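Local coordinates for protein beta-gamma-crystallin (Geodia cydonium, PDB 4IAU) that is of uncharacterised function but, as a two-domain member of the beta/gamma-crystallin family, binds calcium, at residues Arg77-Lys80 and Ala86-Tyr89; Lys97-Pro102 and Ile108-Val113. All blocks are in the same frame, centred on the assembly; numbering follows the deposited sequence.

Overall arrangement
The chain folds into two domains, and both contacts involve the first strand of the second one or its sheet neighbour. Contact 1 comes first along the chain and closes before contact 2 opens: it bridges the last strand of the first domain, 75-78, and strand 86-89 near the centre of the molecule. Contact 2 joins edge strand 98-101 to the loop leading to strand 115-118. The contact centres lie about 9 Å apart; strands 86-89 and 98-101 are antiparallel neighbours in one sheet, and Thr87 and Asp100 link the two contacts by a probable OG1 to OD1 hydrogen bond. One sheet thus spans the distance between the interdomain junction and the loop that holds calcium.

Contact 1: Arg77-Lys80 and Ala86-Tyr89; sequences RPVK and ATLY
Arg77 and Tyr89 meet guanidinium to ring edge. CE1 of Tyr89 stands 3.5 Å above the guanidinium plane of Arg77, displaced toward its rim, while NH2 of Arg77 comes within 3.4 Å of CD1 of Tyr89. The two planes are 58° apart, so this is neither a flat stack nor a cation over the tyrosine's pi face. Beyond CG, which sits between the backbone N and the carbonyl carbon (chi1 56°), the arginine chain runs extended past the tyrosine in the opposite direction. Its nitrogens are claimed by hydrogen bonds, NE to Tyr42 OH and NH2 to the carbonyls of Phe94 and Gly96, and Tyr47 adds a cation-pi contact.

Val79 adds plain van der Waals contact, its methyls against two hydroxyls. Its side chain lies at about a right angle to that of Tyr89, with CG1 and CG2 each 3.9 Å from the phenolic OH. CG1 also approaches Thr87 OG1 at 4.1 Å, but that hydroxyl is engaged with Asp100 and Thr81.

All of this forms where the two beta-gamma-crystallin domains face each other: strand 75-78 closes the first, strand 86-89 opens the second, and a short linker joins them.

The polar bridging is done by a water. Tyr89 OH donates to water 1 over 2.7 Å, and the water donates to Pro78 O at 2.9 Å. Lying near the ring plane, at the edge of Tyr89, the water gives the buried hydroxyl and the carbonyl a shared partner.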
ATOM      1  N   ARG A  77      -3.099  -5.409  -4.797  1.00  4.66           N
ATOM      2  CA  ARG A  77      -1.654  -5.531  -4.944  1.00  4.87           C
ATOM      3  C   ARG A  77      -1.015  -5.890  -3.621  1.00  4.58           C
ATOM      4  O   ARG A  77      -1.530  -5.543  -2.549  1.00  5.02           O
ATOM      5  CB  ARG A  77      -1.024  -4.231  -5.501  1.00  5.33           C
ATOM      6  CG  ARG A  77      -1.346  -2.999  -4.643  1.00  5.51           C
ATOM      7  CD  ARG A  77      -0.684  -1.766  -5.251  1.00  5.37           C
ATOM      8  NE  ARG A  77      -1.197  -0.558  -4.637  1.00  5.40           N
ATOM      9  CZ  ARG A  77      -0.956   0.671  -5.110  1.00  5.25           C
ATOM     10  NH1 ARG A  77      -0.141   0.828  -6.158  1.00  5.55           N
ATOM     11  NH2 ARG A  77      -1.508   1.726  -4.559  1.00  5.48           N
ATOM     12  N   PRO A  78       0.145  -6.536  -3.659  1.00  4.72           N
ATOM     13  CA  PRO A  78       0.889  -6.821  -2.448  1.00  5.08           C
ATOM     14  C   PRO A  78       1.640  -5.576  -1.987  1.00  5.34           C
ATOM     15  O   PRO A  78       1.943  -4.661  -2.737  1.00  6.09           O
ATOM     16  CB  PRO A  78       1.853  -7.935  -2.894  1.00  6.09           C
ATOM     17  CG  PRO A  78       2.133  -7.598  -4.360  1.00  6.30           C
ATOM     18  CD  PRO A  78       0.835  -7.078  -4.875  1.00  5.67           C
ATOM     19  N   VAL A  79       1.989  -5.593  -0.695  1.00  5.72           N
ATOM     20  CA  VAL A  79       2.846  -4.594  -0.123  1.00  5.93           C
ATOM     21  C   VAL A  79       4.253  -5.190  -0.137  1.00  5.79           C
ATOM     22  O   VAL A  79       4.628  -6.006   0.706  1.00  6.98           O
ATOM     23  CB  VAL A  79       2.412  -4.188   1.286  1.00  6.77           C
ATOM     24  CG1 VAL A  79       3.319  -3.090   1.840  1.00  8.21           C
ATOM     25  CG2 VAL A  79       0.936  -3.723   1.297  1.00  7.41           C
ATOM     26  N   LYS A  80       5.062  -4.837  -1.132  1.00  6.22           N
ATOM     27  CA  LYS A  80       6.262  -5.603  -1.411  1.00  7.28           C
ATOM     28  C   LYS A  80       7.406  -5.292  -0.441  1.00  7.39           C
ATOM     29  O   LYS A  80       8.402  -6.025  -0.408  1.00  9.65           O
ATOM     30  CB  LYS A  80       6.746  -5.411  -2.870  0.77  7.41           C
ATOM     31  CG  LYS A  80       5.698  -5.896  -3.871  0.77  9.13           C
ATOM     32  CD  LYS A  80       6.303  -6.046  -5.271  0.77 10.23           C
ATOM     33  CE  LYS A  80       6.775  -4.727  -5.836  0.77 10.73           C
ATOM     34  NZ  LYS A  80       5.817  -3.595  -5.776  0.77  9.89           N
ATOM     35  N   ALA A  86       9.573   0.202   3.696  1.00  6.79           N
ATOM     36  CA  ALA A  86       8.390   1.039   3.670  1.00  6.23           C
ATOM     37  C   ALA A  86       7.923   1.180   2.216  1.00  5.98           C
ATOM     38  O   ALA A  86       8.731   1.145   1.290  1.00  6.65           O
ATOM     39  CB  ALA A  86       8.671   2.419   4.240  1.00  7.86           C
ATOM     40  N   THR A  87       6.612   1.397   2.040  1.00  5.99           N
ATOM     41  CA  THR A  87       6.040   1.743   0.731  1.00  5.82           C
ATOM     42  C   THR A  87       5.239   3.038   0.896  1.00  5.63           C
ATOM     43  O   THR A  87       4.509   3.189   1.862  1.00  6.13           O
ATOM     44  CB  THR A  87       5.159   0.623   0.153  1.00  6.13           C
ATOM     45  OG1 THR A  87       5.942  -0.520  -0.062  1.00  7.58           O
ATOM     46  CG2 THR A  87       4.547   0.973  -1.181  1.00  6.85           C
ATOM     47  N   LEU A  88       5.445   3.947  -0.071  1.00  5.49           N
ATOM     48  CA  LEU A  88       4.781   5.230  -0.150  1.00  5.33           C
ATOM     49  C   LEU A  88       3.714   5.199  -1.257  1.00  5.10           C
ATOM     50  O   LEU A  88       3.926   4.521  -2.269  1.00  6.10           O
ATOM     51  CB  LEU A  88       5.780   6.331  -0.447  1.00  5.85           C
ATOM     52  CG  LEU A  88       6.981   6.369   0.500  1.00  6.95           C
ATOM     53  CD1 LEU A  88       7.896   7.523   0.072  1.00  7.71           C
ATOM     54  CD2 LEU A  88       6.547   6.524   1.930  1.00  8.74           C
ATOM     55  N   TYR A  89       2.662   5.962  -1.077  1.00  5.33           N
ATOM     56  CA  TYR A  89       1.537   5.967  -2.016  1.00  5.39           C
ATOM     57  C   TYR A  89       1.128   7.390  -2.344  1.00  5.44           C
ATOM     58  O   TYR A  89       1.160   8.300  -1.489  1.00  5.73           O
ATOM     59  CB  TYR A  89       0.354   5.221  -1.406  1.00  5.26           C
ATOM     60  CG  TYR A  89       0.652   3.797  -1.086  1.00  5.61           C
ATOM     61  CD1 TYR A  89       0.452   2.790  -2.013  1.00  6.10           C
ATOM     62  CD2 TYR A  89       1.134   3.411   0.174  1.00  6.18           C
ATOM     63  CE1 TYR A  89       0.720   1.448  -1.715  1.00  5.80           C
ATOM     64  CE2 TYR A  89       1.413   2.101   0.472  1.00  6.25           C
ATOM     65  CZ  TYR A  89       1.207   1.112  -0.482  1.00  5.72           C
ATOM     66  OH  TYR A  89       1.503  -0.187  -0.125  1.00  6.71           O
TER
HETATM   67  O   HOH W   1       1.198  -1.873  -2.266  1.00  7.79           O

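Contact 2: Lys97-Pro102 and Ile108-Val113; sequences KELDLP and IDIGGV. With CA (calcium ion), chain B.
The calcium-binding loop of a beta-gamma-crystallin Greek key domain, 108-113, packs here on edge strand 98-101, with Ile110 and Leu99 in the middle of the contact. CG2 of Ile110 rests 3.8 Å from CB of Leu99, and the two side chains cross at a slant. Farther out, the leucine's CD2 reaches a pair of isoleucine methyls, 4.0 Å from CG2 of Ile108 and 4.1 Å from CG2 of Ile110. It is CG lying anti to the backbone N (chi1 176°) that carries Leu99 across to them. Ile110 holds CG1 between its own N and carbonyl carbon (chi1 67°), which leaves CG2 for the leucine and sends CD1 off at roughly a right angle to CG2, to lie 3.8 Å from the carbonyl O of Lys97. At this exposed end the aliphatic CD of Lys97 lies 4.3 Å from CB of Ile110. Deeper in, Ile108 also packs on Leu88 and on Met159 of strand 158-161.

Past Ile110 the chain turns through Gly111 and Gly112, both at positive phi, and its backbone oxygens face the metal. Gly112 O binds the calcium ion directly at 2.5 Å. Gly111 O takes part one step removed, accepting a hydrogen bond over 2.7 Å from water 2, itself a ligand of the calcium ion. Lys90 O, Ser114 OG and Asp154 OD1 are further ligands of a sphere that totals seven atoms.

The loop therefore has two kinds of chemistry along its length: mostly hydrocarbon contact at Ile108 and Ile110, and carbonyl oxygen at Gly111 and Gly112 for the ion. Largely apolar packing against the strand leaves its polar fixing to the calcium together with backbone bonds, Ile108 with Lys157 and Val113 with Asp154.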
ATOM      1  N   LYS A  97      -0.215   5.552  -7.470  1.00  5.99           N
ATOM      2  CA  LYS A  97       1.171   5.141  -7.713  1.00  6.04           C
ATOM      3  C   LYS A  97       1.854   4.864  -6.395  1.00  5.75           C
ATOM      4  O   LYS A  97       1.781   5.657  -5.455  1.00  6.84           O
ATOM      5  CB  LYS A  97       1.875   6.271  -8.448  0.73  7.68           C
ATOM      6  CG  LYS A  97       3.275   5.927  -8.907  0.73 11.07           C
ATOM      7  CD  LYS A  97       3.898   6.893  -9.856  0.73 14.49           C
ATOM      8  CE  LYS A  97       3.495   6.795 -11.307  0.73 18.32           C
ATOM      9  NZ  LYS A  97       4.712   7.010 -12.161  0.73 27.32           N
ATOM     10  N   GLU A  98       2.591   3.744  -6.336  1.00  5.70           N
ATOM     11  CA  GLU A  98       3.359   3.384  -5.168  1.00  5.86           C
ATOM     12  C   GLU A  98       4.869   3.467  -5.471  1.00  6.19           C
ATOM     13  O   GLU A  98       5.320   3.435  -6.624  1.00  7.17           O
ATOM     14  CB  GLU A  98       3.025   1.962  -4.674  1.00  6.26           C
ATOM     15  CG  GLU A  98       3.514   0.852  -5.584  1.00  7.04           C
ATOM     16  CD  GLU A  98       3.209  -0.551  -5.133  1.00  8.00           C
ATOM     17  OE1 GLU A  98       2.962  -0.770  -3.915  1.00  8.64           O
ATOM     18  OE2 GLU A  98       3.189  -1.462  -5.993  1.00  9.32           O
ATOM     19  N   LEU A  99       5.629   3.547  -4.389  1.00  6.02           N
ATOM     20  CA  LEU A  99       7.081   3.561  -4.434  1.00  6.30           C
ATOM     21  C   LEU A  99       7.603   2.783  -3.247  1.00  6.16           C
ATOM     22  O   LEU A  99       7.309   3.096  -2.082  1.00  6.40           O
ATOM     23  CB  LEU A  99       7.632   4.992  -4.393  1.00  6.64           C
ATOM     24  CG  LEU A  99       9.129   5.108  -4.338  1.00  7.55           C
ATOM     25  CD1 LEU A  99       9.776   4.616  -5.614  1.00  9.82           C
ATOM     26  CD2 LEU A  99       9.497   6.546  -4.011  1.00  9.41           C
ATOM     27  N   ASP A 100       8.383   1.727  -3.505  1.00  6.50           N
ATOM     28  CA  ASP A 100       8.991   0.919  -2.486  1.00  6.84           C
ATOM     29  C   ASP A 100      10.339   1.503  -2.039  1.00  6.88           C
ATOM     30  O   ASP A 100      11.189   1.869  -2.864  1.00  7.84           O
ATOM     31  CB  ASP A 100       9.248  -0.491  -3.000  1.00  7.73           C
ATOM     32  CG  ASP A 100       7.964  -1.309  -3.218  1.00  8.81           C
ATOM     33  OD1 ASP A 100       6.976  -1.060  -2.499  1.00  8.75           O
ATOM     34  OD2 ASP A 100       7.992  -2.209  -4.060  1.00 11.21           O
ATOM     35  N   LEU A 101      10.518   1.567  -0.711  1.00  6.91           N
ATOM     36  CA  LEU A 101      11.727   1.992  -0.046  1.00  7.04           C
ATOM     37  C   LEU A 101      12.276   0.864   0.794  1.00  7.39           C
ATOM     38  O   LEU A 101      11.960   0.723   1.982  1.00  7.74           O
ATOM     39  CB  LEU A 101      11.540   3.220   0.863  1.00  8.10           C
ATOM     40  CG  LEU A 101      11.588   4.585   0.185  1.00  7.63           C
ATOM     41  CD1 LEU A 101      10.489   4.818  -0.838  1.00 10.08           C
ATOM     42  CD2 LEU A 101      11.585   5.685   1.211  1.00 10.28           C
ATOM     43  N   PRO A 102      13.177   0.045   0.209  1.00  8.78           N
ATOM     44  CA  PRO A 102      13.935  -0.905   1.063  1.00 10.03           C
ATOM     45  C   PRO A 102      14.961  -0.193   1.943  1.00  9.22           C
ATOM     46  O   PRO A 102      15.373  -0.760   2.941  1.00 11.59           O
ATOM     47  CB  PRO A 102      14.633  -1.780   0.011  1.00 12.76           C
ATOM     48  CG  PRO A 102      14.742  -0.965  -1.219  1.00 13.02           C
ATOM     49  CD  PRO A 102      13.517  -0.145  -1.217  1.00 11.17           C
ATOM     50  N   ILE A 108      12.233  11.521  -3.696  1.00  7.76           N
ATOM     51  CA  ILE A 108      10.931  10.903  -3.917  1.00  7.59           C
ATOM     52  C   ILE A 108      10.118  11.781  -4.847  1.00  8.61           C
ATOM     53  O   ILE A 108       9.942  12.980  -4.579  1.00  9.95           O
ATOM     54  CB  ILE A 108      10.212  10.725  -2.582  1.00  7.63           C
ATOM     55  CG1 ILE A 108      10.989   9.812  -1.660  1.00  8.25           C
ATOM     56  CG2 ILE A 108       8.760  10.265  -2.785  1.00  9.02           C
ATOM     57  CD1 ILE A 108      10.673   9.919  -0.214  1.00  9.15           C
ATOM     58  N   ASP A 109       9.605  11.230  -5.931  1.00  9.82           N
ATOM     59  CA  ASP A 109       8.914  11.949  -6.966  1.00 13.42           C
ATOM     60  C   ASP A 109       7.767  11.084  -7.540  1.00 12.43           C
ATOM     61  O   ASP A 109       7.926  10.571  -8.640  1.00 15.55           O
ATOM     62  CB  ASP A 109       9.935  12.405  -8.045  1.00 15.90           C
ATOM     63  CG  ASP A 109       9.433  13.428  -9.042  1.00 16.53           C
ATOM     64  OD1 ASP A 109       8.223  13.758  -9.059  1.00 25.51           O
ATOM     65  OD2 ASP A 109      10.269  13.877  -9.871  1.00 20.19           O
ATOM     66  N   ILE A 110       6.639  10.954  -6.858  1.00 10.74           N
ATOM     67  CA  ILE A 110       5.491  10.124  -7.278  1.00 10.34           C
ATOM     68  C   ILE A 110       4.249  10.990  -7.518  1.00 11.38           C
ATOM     69  O   ILE A 110       3.155  10.415  -7.685  1.00 16.02           O
ATOM     70  CB  ILE A 110       5.173   8.983  -6.322  1.00 10.23           C
ATOM     71  CG1 ILE A 110       4.675   9.411  -4.983  1.00  9.64           C
ATOM     72  CG2 ILE A 110       6.392   8.063  -6.251  1.00 13.76           C
ATOM     73  CD1 ILE A 110       4.211   8.231  -4.082  1.00 10.92           C
ATOM     74  N   GLY A 111       4.394  12.288  -7.607  1.00  9.81           N
ATOM     75  CA  GLY A 111       3.243  13.160  -7.820  1.00 10.22           C
ATOM     76  C   GLY A 111       2.605  13.558  -6.522  1.00  9.26           C
ATOM     77  O   GLY A 111       1.483  14.091  -6.585  1.00 10.78           O
ATOM     78  N   GLY A 112       3.299  13.422  -5.415  1.00  8.73           N
ATOM     79  CA  GLY A 112       2.845  13.936  -4.127  1.00  8.98           C
ATOM     80  C   GLY A 112       2.416  12.799  -3.207  1.00  8.08           C
ATOM     81  O   GLY A 112       1.354  12.179  -3.374  1.00  9.05           O
ATOM     82  N   VAL A 113       3.230  12.504  -2.215  1.00  7.34           N
ATOM     83  CA  VAL A 113       2.966  11.404  -1.289  1.00  6.61           C
ATOM     84  C   VAL A 113       1.821  11.773  -0.358  1.00  6.43           C
ATOM     85  O   VAL A 113       1.849  12.834   0.265  1.00  7.36           O
ATOM     86  CB  VAL A 113       4.205  11.070  -0.439  1.00  7.17           C
ATOM     87  CG1 VAL A 113       3.878  10.011   0.608  1.00  7.49           C
ATOM     88  CG2 VAL A 113       5.354  10.611  -1.330  1.00  8.28           C
TER
HETATM   89 CA    CA B 800      -1.038  12.883  -3.171  1.00 10.30          CA
HETATM   90  O   HOH W   2      -0.868  13.647  -5.386  1.00 12.91           O